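Local coordinates for light Chain (Clostridium botulinum, PDB 6BVD), which probably cleaves a SNARE protein, acting as the zinc endopeptidase domain of the mosaic botulinum neurotoxin type HA, at residues A[286-289]-A[290-293]; A[181-184]-A[185-188]; A[312-315]-A[316-319]; A[339-342]-A[343-347]. One frame throughout, in Å; residues are numbered along the deposited sequence.

Contact 1 of 4, residues A[286-289]-A[290-293]; sequences LYNK and VLSD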
loop_
_atom_site.group_PDB
_atom_site.type_symbol
_atom_site.label_atom_id
_atom_site.label_comp_id
_atom_site.label_asym_id
_atom_site.label_seq_id
_atom_site.Cartn_x
_atom_site.Cartn_y
_atom_site.Cartn_z
ATOM N N LEU A 286 -30.836 -26.403 -2.687
ATOM C CA LEU A 286 -29.834 -25.612 -3.426
ATOM C C LEU A 286 -28.692 -26.485 -3.950
ATOM O O LEU A 286 -28.261 -26.339 -5.091
ATOM C CB LEU A 286 -29.283 -24.489 -2.557
ATOM C CG LEU A 286 -30.358 -23.490 -2.098
ATOM C CD1 LEU A 286 -29.755 -22.470 -1.179
ATOM C CD2 LEU A 286 -31.030 -22.787 -3.292
ATOM N N TYR A 287 -28.193 -27.372 -3.100
ATOM C CA TYR A 287 -27.149 -28.301 -3.478
ATOM C C TYR A 287 -27.584 -29.182 -4.647
ATOM O O TYR A 287 -26.815 -29.393 -5.602
ATOM C CB TYR A 287 -26.744 -29.144 -2.271
ATOM C CG TYR A 287 -25.560 -30.078 -2.485
ATOM C CD1 TYR A 287 -24.268 -29.696 -2.131
ATOM C CD2 TYR A 287 -25.756 -31.374 -2.981
ATOM C CE1 TYR A 287 -23.176 -30.559 -2.304
ATOM C CE2 TYR A 287 -24.681 -32.245 -3.151
ATOM C CZ TYR A 287 -23.398 -31.837 -2.807
ATOM O OH TYR A 287 -22.341 -32.706 -2.981
ATOM N N ASN A 288 -28.801 -29.712 -4.579
ATOM C CA ASN A 288 -29.279 -30.578 -5.651
ATOM C C ASN A 288 -29.623 -29.808 -6.929
ATOM O O ASN A 288 -29.505 -30.357 -8.033
ATOM C CB ASN A 288 -30.464 -31.412 -5.183
ATOM C CG ASN A 288 -30.036 -32.469 -4.189
ATOM O OD1 ASN A 288 -28.970 -33.079 -4.352
ATOM N ND2 ASN A 288 -30.828 -32.660 -3.131
ATOM N N LYS A 289 -30.051 -28.562 -6.797
ATOM C CA LYS A 289 -30.316 -27.746 -7.983
ATOM C C LYS A 289 -29.005 -27.494 -8.745
ATOM O O LYS A 289 -28.950 -27.667 -9.972
ATOM C CB LYS A 289 -30.961 -26.418 -7.609
ATOM C CG LYS A 289 -31.174 -25.478 -8.797
ATOM C CD LYS A 289 -31.666 -24.110 -8.338
ATOM C CE LYS A 289 -30.691 -23.505 -7.269
ATOM N NZ LYS A 289 -29.407 -22.843 -7.787
ATOM N N VAL A 290 -27.954 -27.107 -8.017
ATOM C CA VAL A 290 -26.667 -26.797 -8.665
ATOM C C VAL A 290 -26.097 -28.046 -9.324
ATOM O O VAL A 290 -25.571 -27.976 -10.440
ATOM C CB VAL A 290 -25.604 -26.191 -7.686
ATOM C CG1 VAL A 290 -24.246 -25.946 -8.421
ATOM C CG2 VAL A 290 -26.106 -24.890 -7.066
ATOM N N LEU A 291 -26.222 -29.184 -8.648
ATOM C CA LEU A 291 -25.737 -30.451 -9.161
ATOM C C LEU A 291 -26.444 -30.846 -10.455
ATOM O O LEU A 291 -25.811 -31.294 -11.413
ATOM C CB LEU A 291 -25.921 -31.558 -8.114
ATOM C CG LEU A 291 -25.642 -32.989 -8.574
ATOM C CD1 LEU A 291 -24.173 -33.120 -9.022
ATOM C CD2 LEU A 291 -25.979 -34.008 -7.497
ATOM N N SER A 292 -27.762 -30.680 -10.471
ATOM C CA SER A 292 -28.519 -30.922 -11.670
ATOM C C SER A 292 -28.092 -29.971 -12.829
ATOM O O SER A 292 -27.927 -30.415 -13.976
ATOM C CB SER A 292 -30.008 -30.776 -11.348
ATOM O OG SER A 292 -30.780 -30.862 -12.511
ATOM N N ASP A 293 -27.874 -28.695 -12.536
ATOM C CA ASP A 293 -27.445 -27.733 -13.573
ATOM C C ASP A 293 -26.042 -28.061 -14.104
ATOM O O ASP A 293 -25.785 -27.948 -15.306
ATOM C CB ASP A 293 -27.446 -26.307 -13.042
ATOM C CG ASP A 293 -28.856 -25.757 -12.820
ATOM O OD1 ASP A 293 -29.790 -26.275 -13.432
ATOM O OD2 ASP A 293 -29.001 -24.764 -12.081
HETATM O O HOH W 1 -27.704 -23.620 -10.085
#
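Lys289 and Asp293, one helical turn apart, are joined through a water rather than directly. The ammonium NZ of Lys289 donates to the water over 3.0 Å, and the same water donates to Asp293 OD2 at 2.6 Å. Between Lys289 NZ and Asp293 OD2 themselves the gap is 4.7 Å; the opposite charges are not in contact, and any attraction between them would act through the water. The lysine starts out with CG anti to its backbone N (chi1 176°) and then folds at chi3 and chi4, which curls NZ back toward Val290 CG2 and the water instead of letting the chain run straight out. The two side chains cross at a slant, Asp293 OD2 lying 4.0 Å from Lys289 CG. Plain packing within the turn centres on the valine methyl: Val290 CG2 lies 3.3 Å from Leu286 O and 4.0 Å from Lys289 NZ. Four backbone hydrogen bonds complete the turn: Val290 N to Leu286 O, Leu291 N to Tyr287 O, Ser292 N to Asn288 O and Asp293 N to Lys289 O, the last at 3.0 Å. On another side of the helix, the Tyr287 ring makes edge-to-face contacts with both Tyr345 and Phe341, while Leu286 and Lys289 rest on Tyr245. The i to i+4 bonding and the water-bridged Lys-Asp pair at the same spacing belong to a regular alpha-helix. Here it is helix 280-301 of the clostridial zinc protease, packed against helix 338-348, with the Leu286 side chain about 14 Å from the zinc.

Contact 2 of 4, residues A[181-184]-A[185-188]; sequences EATP and YKDG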
loop_
_atom_site.group_PDB
_atom_site.type_symbol
_atom_site.label_atom_id
_atom_site.label_comp_id
_atom_site.label_asym_id
_atom_site.label_seq_id
_atom_site.Cartn_x
_atom_site.Cartn_y
_atom_site.Cartn_z
ATOM N N GLU A 181 -37.037 -14.613 -21.528
ATOM C CA GLU A 181 -35.940 -14.176 -20.657
ATOM C C GLU A 181 -35.168 -15.346 -20.064
ATOM O O GLU A 181 -35.723 -16.205 -19.380
ATOM C CB GLU A 181 -36.460 -13.264 -19.543
ATOM C CG GLU A 181 -36.874 -11.906 -20.045
ATOM C CD GLU A 181 -37.176 -10.911 -18.938
ATOM O OE1 GLU A 181 -36.817 -11.174 -17.773
ATOM O OE2 GLU A 181 -37.791 -9.864 -19.237
ATOM N N ALA A 182 -33.892 -15.407 -20.417
ATOM C CA ALA A 182 -32.982 -16.368 -19.831
ATOM C C ALA A 182 -32.155 -15.664 -18.765
ATOM O O ALA A 182 -31.714 -14.511 -18.952
ATOM C CB ALA A 182 -32.087 -16.979 -20.888
ATOM N N THR A 183 -31.935 -16.353 -17.649
ATOM C CA THR A 183 -31.070 -15.826 -16.590
ATOM C C THR A 183 -29.941 -16.812 -16.303
ATOM O O THR A 183 -29.976 -17.540 -15.316
ATOM C CB THR A 183 -31.883 -15.561 -15.291
ATOM O OG1 THR A 183 -32.534 -16.769 -14.907
ATOM C CG2 THR A 183 -32.930 -14.518 -15.550
ATOM N N PRO A 184 -28.927 -16.853 -17.189
ATOM C CA PRO A 184 -27.922 -17.903 -17.058
ATOM C C PRO A 184 -27.135 -17.855 -15.750
ATOM O O PRO A 184 -26.621 -18.895 -15.388
ATOM C CB PRO A 184 -26.972 -17.672 -18.262
ATOM C CG PRO A 184 -27.413 -16.317 -18.856
ATOM C CD PRO A 184 -28.837 -16.119 -18.464
ATOM N N TYR A 185 -27.054 -16.701 -15.086
ATOM C CA TYR A 185 -26.375 -16.601 -13.815
ATOM C C TYR A 185 -27.094 -17.331 -12.648
ATOM O O TYR A 185 -26.520 -17.394 -11.522
ATOM C CB TYR A 185 -26.164 -15.123 -13.455
ATOM C CG TYR A 185 -27.455 -14.355 -13.369
ATOM C CD1 TYR A 185 -28.095 -14.179 -12.137
ATOM C CD2 TYR A 185 -28.061 -13.822 -14.514
ATOM C CE1 TYR A 185 -29.257 -13.478 -12.033
ATOM C CE2 TYR A 185 -29.214 -13.120 -14.407
ATOM C CZ TYR A 185 -29.821 -12.947 -13.179
ATOM O OH TYR A 185 -31.006 -12.263 -13.085
ATOM N N LYS A 186 -28.309 -17.827 -12.900
ATOM C CA LYS A 186 -29.104 -18.628 -11.927
ATOM C C LYS A 186 -29.176 -20.094 -12.332
ATOM O O LYS A 186 -29.651 -20.948 -11.565
ATOM C CB LYS A 186 -30.527 -18.087 -11.794
ATOM C CG LYS A 186 -30.599 -16.631 -11.366
ATOM C CD LYS A 186 -32.039 -16.073 -11.338
ATOM C CE LYS A 186 -32.785 -16.431 -10.066
ATOM N NZ LYS A 186 -34.114 -15.745 -10.031
ATOM N N ASP A 187 -28.649 -20.408 -13.517
ATOM C CA ASP A 187 -28.822 -21.740 -14.076
ATOM C C ASP A 187 -27.510 -22.525 -14.305
ATOM O O ASP A 187 -27.492 -23.393 -15.165
ATOM C CB ASP A 187 -29.556 -21.647 -15.436
ATOM C CG ASP A 187 -30.965 -21.098 -15.318
ATOM O OD1 ASP A 187 -31.617 -21.240 -14.252
ATOM O OD2 ASP A 187 -31.426 -20.510 -16.322
ATOM N N GLY A 188 -26.439 -22.237 -13.548
ATOM C CA GLY A 188 -25.168 -22.932 -13.701
ATOM C C GLY A 188 -24.182 -22.347 -14.727
ATOM O O GLY A 188 -22.998 -22.560 -14.608
#
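Lys186 runs its aliphatic stem across Thr183, three residues back. Its CB lies 3.6 Å from Thr183 O; CG, set beside the backbone N and anti to the carbonyl carbon (chi1 -58°), passes Thr183 OG1; CD then comes to 3.7 Å from Thr183 OG1. A bend at chi3 (82°) carries the remainder off, so CE and NZ leave the threonine behind and NZ finishes in a hydrogen bond to Thr243 OG1. The methylenes thus shelter one side of the threonine hydroxyl while the charge is met elsewhere. Tyr185 comes at the same threonine from another direction. With its CG placed between backbone N and carbonyl carbon, the ring folds back along the chain: CE2 reaches 3.7 Å from Thr183 CB, and Tyr185 OH lies 3.9 Å from the methyl Thr183 CG2. Thr183 O stands over one face of this ring, displaced toward its rim, and Tyr241 meets the ring edge-to-face. Two backbone bonds tighten the chain. Lys186 N gives to Thr183 O over 2.9 Å, and Asp187 N to Pro184 O over 3.1 Å; in the second the donor sits well above the carbonyl plane, at a C=O...N angle of only 108°. Gly188 follows at positive phi, its carbonyl bonded to Tyr324 OH. Two overlapping type I beta turns, Thr183 to Lys186 and Pro184 to Asp187, with proline at the first corner, thus bend the chain sharply within the loop linking strands 168-171 and 193-196, neighbours in the mixed sheet.

Contact 3 of 4, residues A[312-315]-A[316-319]; sequences NIDE and FKNL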
loop_
_atom_site.group_PDB
_atom_site.type_symbol
_atom_site.label_atom_id
_atom_site.label_comp_id
_atom_site.label_asym_id
_atom_site.label_seq_id
_atom_site.Cartn_x
_atom_site.Cartn_y
_atom_site.Cartn_z
ATOM N N ASN A 312 -10.509 -20.289 -29.685
ATOM C CA ASN A 312 -9.992 -21.633 -29.625
ATOM C C ASN A 312 -10.894 -22.573 -28.834
ATOM O O ASN A 312 -10.823 -22.601 -27.586
ATOM C CB ASN A 312 -8.602 -21.648 -28.996
ATOM C CG ASN A 312 -7.919 -22.958 -29.193
ATOM O OD1 ASN A 312 -8.412 -23.994 -28.770
ATOM N ND2 ASN A 312 -6.773 -22.933 -29.847
ATOM N N ILE A 313 -11.667 -23.388 -29.560
ATOM C CA ILE A 313 -12.669 -24.266 -28.958
ATOM C C ILE A 313 -12.094 -25.213 -27.907
ATOM O O ILE A 313 -12.640 -25.297 -26.789
ATOM C CB ILE A 313 -13.381 -25.103 -30.033
ATOM C CG1 ILE A 313 -14.192 -24.175 -30.935
ATOM C CG2 ILE A 313 -14.283 -26.160 -29.387
ATOM C CD1 ILE A 313 -14.767 -24.864 -32.166
ATOM N N ASP A 314 -10.992 -25.888 -28.221
ATOM C CA ASP A 314 -10.430 -26.838 -27.251
ATOM C C ASP A 314 -9.915 -26.143 -26.002
ATOM O O ASP A 314 -10.032 -26.702 -24.905
ATOM C CB ASP A 314 -9.310 -27.691 -27.866
ATOM C CG ASP A 314 -9.855 -28.846 -28.697
ATOM O OD1 ASP A 314 -11.066 -29.154 -28.586
ATOM O OD2 ASP A 314 -9.070 -29.468 -29.431
ATOM N N GLU A 315 -9.355 -24.943 -26.137
ATOM C CA GLU A 315 -8.921 -24.205 -24.946
ATOM C C GLU A 315 -10.097 -23.842 -24.016
ATOM O O GLU A 315 -9.975 -23.933 -22.787
ATOM C CB GLU A 315 -8.180 -22.935 -25.343
ATOM C CG GLU A 315 -6.739 -23.219 -25.754
ATOM C CD GLU A 315 -5.944 -21.977 -26.125
ATOM O OE1 GLU A 315 -6.549 -20.885 -26.253
ATOM O OE2 GLU A 315 -4.704 -22.110 -26.291
ATOM N N PHE A 316 -11.232 -23.444 -24.582
ATOM C CA PHE A 316 -12.406 -23.143 -23.740
ATOM C C PHE A 316 -12.967 -24.404 -23.120
ATOM O O PHE A 316 -13.438 -24.348 -21.973
ATOM C CB PHE A 316 -13.513 -22.389 -24.507
ATOM C CG PHE A 316 -13.323 -20.898 -24.504
ATOM C CD1 PHE A 316 -14.000 -20.101 -23.603
ATOM C CD2 PHE A 316 -12.416 -20.299 -25.379
ATOM C CE1 PHE A 316 -13.809 -18.720 -23.578
ATOM C CE2 PHE A 316 -12.216 -18.938 -25.376
ATOM C CZ PHE A 316 -12.911 -18.133 -24.457
ATOM N N LYS A 317 -12.923 -25.538 -23.825
ATOM C CA LYS A 317 -13.349 -26.806 -23.204
ATOM C C LYS A 317 -12.475 -27.187 -21.998
ATOM O O LYS A 317 -12.978 -27.715 -20.994
ATOM C CB LYS A 317 -13.335 -27.956 -24.217
ATOM C CG LYS A 317 -14.452 -27.877 -25.260
ATOM C CD LYS A 317 -14.419 -29.099 -26.156
ATOM C CE LYS A 317 -15.527 -29.019 -27.214
ATOM N NZ LYS A 317 -15.541 -30.231 -28.079
ATOM N N ASN A 318 -11.171 -26.979 -22.127
ATOM C CA ASN A 318 -10.280 -27.201 -20.988
ATOM C C ASN A 318 -10.635 -26.276 -19.844
ATOM O O ASN A 318 -10.638 -26.667 -18.674
ATOM C CB ASN A 318 -8.817 -26.983 -21.388
ATOM C CG ASN A 318 -8.358 -27.963 -22.422
ATOM O OD1 ASN A 318 -9.001 -28.991 -22.639
ATOM N ND2 ASN A 318 -7.247 -27.650 -23.091
ATOM N N LEU A 319 -10.952 -25.037 -20.185
ATOM C CA LEU A 319 -11.285 -24.055 -19.168
ATOM C C LEU A 319 -12.552 -24.439 -18.364
ATOM O O LEU A 319 -12.558 -24.304 -17.122
ATOM C CB LEU A 319 -11.441 -22.702 -19.823
ATOM C CG LEU A 319 -11.249 -21.472 -18.956
ATOM C CD1 LEU A 319 -10.910 -20.327 -19.895
ATOM C CD2 LEU A 319 -12.494 -21.175 -18.147
HETATM O O HOH W 2 -13.339 -30.333 -29.795
#
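The Phe316 ring meets the carbonyl oxygen of Asn312 at its edge and in its plane, with Asn312 O 3.6 Å from Phe316 CD2. The C-H at CD2 is thus the one turned toward a partly negative oxygen that also accepts Phe316 N in the first main-chain bond of the turn. Beyond the turn, Ile117, Leu120, Phe130 and Ile311 pack on this ring, which faces the body of the protein. A second flat group, the Asn312 carboxamide, works as the N-cap: its OD1 takes the backbone N-H of Glu315 over 3.0 Å, with the donor lying 35° out of the amide plane. The Asn318 carboxamide folds back on Asp314 O, bringing its CG to 3.2 Å from that oxygen, while the backbone Asn318 N makes the actual bond to Asp314 O. Lys317 runs fully extended beyond CG, side by side with Ile313 and pointing the same way, its CE 3.8 Å from Ile313 CG2. Its ammonium has two partners at hand: Val304 O, which it bonds, and a water at 2.8 Å from Lys317 NZ. That water donates to Asp314 OD1, also at 2.8 Å. Lys317 NZ and Asp314 OD1 remain 4.6 Å apart, and any attraction between their charges would act through the water. Chemically, the start of helix 313-323 is capped by an asparagine oxygen that takes an N-H of the first turn, and Asp314 and Glu315 would put negative charge near the positive end of the helix dipole, probably favouring their ionised forms.

Contact 4 of 4, residues A[339-342]-A[343-347]; sequences NKFE and QLYKK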
loop_
_atom_site.group_PDB
_atom_site.type_symbol
_atom_site.label_atom_id
_atom_site.label_comp_id
_atom_site.label_asym_id
_atom_site.label_seq_id
_atom_site.Cartn_x
_atom_site.Cartn_y
_atom_site.Cartn_z
ATOM N N ASN A 339 -17.614 -36.509 -5.946
ATOM C CA ASN A 339 -16.665 -36.077 -4.922
ATOM C C ASN A 339 -16.041 -34.725 -5.292
ATOM O O ASN A 339 -15.873 -33.849 -4.433
ATOM C CB ASN A 339 -15.579 -37.129 -4.728
ATOM C CG ASN A 339 -16.091 -38.357 -4.020
ATOM O OD1 ASN A 339 -16.944 -38.267 -3.136
ATOM N ND2 ASN A 339 -15.585 -39.520 -4.415
ATOM N N LYS A 340 -15.694 -34.547 -6.565
ATOM C CA LYS A 340 -15.181 -33.257 -6.994
ATOM C C LYS A 340 -16.281 -32.183 -6.923
ATOM O O LYS A 340 -15.999 -31.015 -6.654
ATOM C CB LYS A 340 -14.580 -33.356 -8.408
ATOM C CG LYS A 340 -13.231 -34.038 -8.456
ATOM C CD LYS A 340 -12.731 -34.085 -9.907
ATOM C CE LYS A 340 -11.216 -34.050 -9.992
ATOM N NZ LYS A 340 -10.769 -34.077 -11.427
ATOM N N PHE A 341 -17.542 -32.562 -7.159
ATOM C CA PHE A 341 -18.631 -31.597 -7.041
ATOM C C PHE A 341 -18.812 -31.119 -5.599
ATOM O O PHE A 341 -19.028 -29.941 -5.334
ATOM C CB PHE A 341 -19.960 -32.165 -7.534
ATOM C CG PHE A 341 -21.080 -31.207 -7.366
ATOM C CD1 PHE A 341 -21.273 -30.198 -8.286
ATOM C CD2 PHE A 341 -21.909 -31.265 -6.246
ATOM C CE1 PHE A 341 -22.287 -29.281 -8.120
ATOM C CE2 PHE A 341 -22.902 -30.343 -6.064
ATOM C CZ PHE A 341 -23.096 -29.345 -7.003
ATOM N N GLU A 342 -18.765 -32.049 -4.666
ATOM C CA GLU A 342 -18.925 -31.669 -3.269
ATOM C C GLU A 342 -17.834 -30.677 -2.850
ATOM O O GLU A 342 -18.118 -29.667 -2.200
ATOM C CB GLU A 342 -18.903 -32.905 -2.377
ATOM C CG GLU A 342 -19.281 -32.589 -0.944
ATOM C CD GLU A 342 -19.256 -33.808 -0.054
ATOM O OE1 GLU A 342 -18.967 -34.918 -0.565
ATOM O OE2 GLU A 342 -19.506 -33.647 1.165
ATOM N N GLN A 343 -16.599 -30.914 -3.290
ATOM C CA GLN A 343 -15.510 -30.004 -2.966
ATOM C C GLN A 343 -15.660 -28.650 -3.651
ATOM O O GLN A 343 -15.371 -27.611 -3.056
ATOM C CB GLN A 343 -14.158 -30.635 -3.306
ATOM C CG GLN A 343 -13.788 -31.773 -2.347
ATOM C CD GLN A 343 -13.834 -31.358 -0.863
ATOM O OE1 GLN A 343 -13.003 -30.577 -0.393
ATOM N NE2 GLN A 343 -14.807 -31.895 -0.123
ATOM N N LEU A 344 -16.162 -28.641 -4.885
ATOM C CA LEU A 344 -16.368 -27.371 -5.571
ATOM C C LEU A 344 -17.447 -26.529 -4.874
ATOM O O LEU A 344 -17.253 -25.351 -4.574
ATOM C CB LEU A 344 -16.752 -27.627 -7.028
ATOM C CG LEU A 344 -17.204 -26.385 -7.780
ATOM C CD1 LEU A 344 -16.133 -25.309 -7.728
ATOM C CD2 LEU A 344 -17.525 -26.743 -9.272
ATOM N N TYR A 345 -18.556 -27.164 -4.564
ATOM C CA TYR A 345 -19.657 -26.495 -3.897
ATOM C C TYR A 345 -19.172 -25.938 -2.570
ATOM O O TYR A 345 -19.471 -24.798 -2.214
ATOM C CB TYR A 345 -20.828 -27.487 -3.706
ATOM C CG TYR A 345 -22.120 -26.831 -3.288
ATOM C CD1 TYR A 345 -23.024 -26.383 -4.233
ATOM C CD2 TYR A 345 -22.432 -26.647 -1.931
ATOM C CE1 TYR A 345 -24.224 -25.776 -3.855
ATOM C CE2 TYR A 345 -23.611 -26.056 -1.549
ATOM C CZ TYR A 345 -24.509 -25.612 -2.517
ATOM O OH TYR A 345 -25.711 -25.005 -2.144
ATOM N N LYS A 346 -18.340 -26.707 -1.879
ATOM C CA LYS A 346 -17.818 -26.265 -0.595
ATOM C C LYS A 346 -16.943 -25.043 -0.802
ATOM O O LYS A 346 -17.047 -24.071 -0.045
ATOM C CB LYS A 346 -17.058 -27.405 0.085
ATOM C CG LYS A 346 -16.437 -27.086 1.428
ATOM C CD LYS A 346 -15.668 -28.308 1.933
ATOM C CE LYS A 346 -15.034 -28.077 3.294
ATOM N NZ LYS A 346 -14.500 -29.376 3.818
ATOM N N LYS A 347 -16.133 -25.058 -1.847
ATOM C CA LYS A 347 -15.264 -23.957 -2.177
ATOM C C LYS A 347 -16.032 -22.693 -2.510
ATOM O O LYS A 347 -15.722 -21.650 -1.997
ATOM C CB LYS A 347 -14.356 -24.321 -3.345
ATOM C CG LYS A 347 -13.406 -23.226 -3.765
ATOM C CD LYS A 347 -12.616 -23.534 -5.021
ATOM C CE LYS A 347 -13.436 -23.304 -6.277
ATOM N NZ LYS A 347 -12.640 -23.266 -7.522
#
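Residues 339-342 and 343-347 form one uninterrupted run of helix 338-348, in which each carbonyl of the first four residues takes the N-H four places on. Tyr345 N to Phe341 O is short and straight, 2.9 Å with an N-H...O angle of 173°, the donor nearly along the C=O axis. At the earlier end, Gln343 N reaches Asn339 O over a longer 3.2 Å; Leu344 N and Lys346 N bond to Lys340 O and Glu342 O in the same way. Ahead of these, Asp337 OD1 accepts from Lys340 N. Of the side chains, Phe341 and Tyr345 carry the contact. Spaced one turn apart and sharing the torsion that sets CG anti to the backbone N (chi1 178° and -168°), they leave the helix alongside each other and point the same way. Tyr345 CB lies over one face of the phenyl ring, and Tyr345 CD1 comes to 4.1 Å from Phe341 CZ, a loose van der Waals touch. On the exposed side, Gln343 CG brushes Asn339 O at 3.6 Å before the chain bends at chi2. Elsewhere Leu344 packs on Tyr294 and Tyr238, and Phe341 on Leu291 and Val336. This is an amphipathic alpha-helix: aromatic and aliphatic residues at i, i+3 and i+4 build the stripe that packs against helix 280-301, while Asn339, Lys340, Glu342, Gln343 and Lys346 are exposed.

How the contacts relate
From the N terminus the order is contact 2, contact 1, contact 3, contact 4. Each closes only its own turn, so the four run in series and none nests in or crosses another. Contact 2 turns the loop between strands 168-171 and 193-196; the others lie on helices 280-301, 313-323 and 338-348. Contact 1 is the middle layer: Asp293 OD2 comes within 3.5 Å of Asp187 C in contact 2, and elsewhere Leu291 N lies 3.5 Å from Phe341 CZ in contact 4. The three form successive layers in space, with helix 280-301 between the loop and helix 338-348. Contact 3 stands apart, its nearest atoms about 10 Å from contact 4.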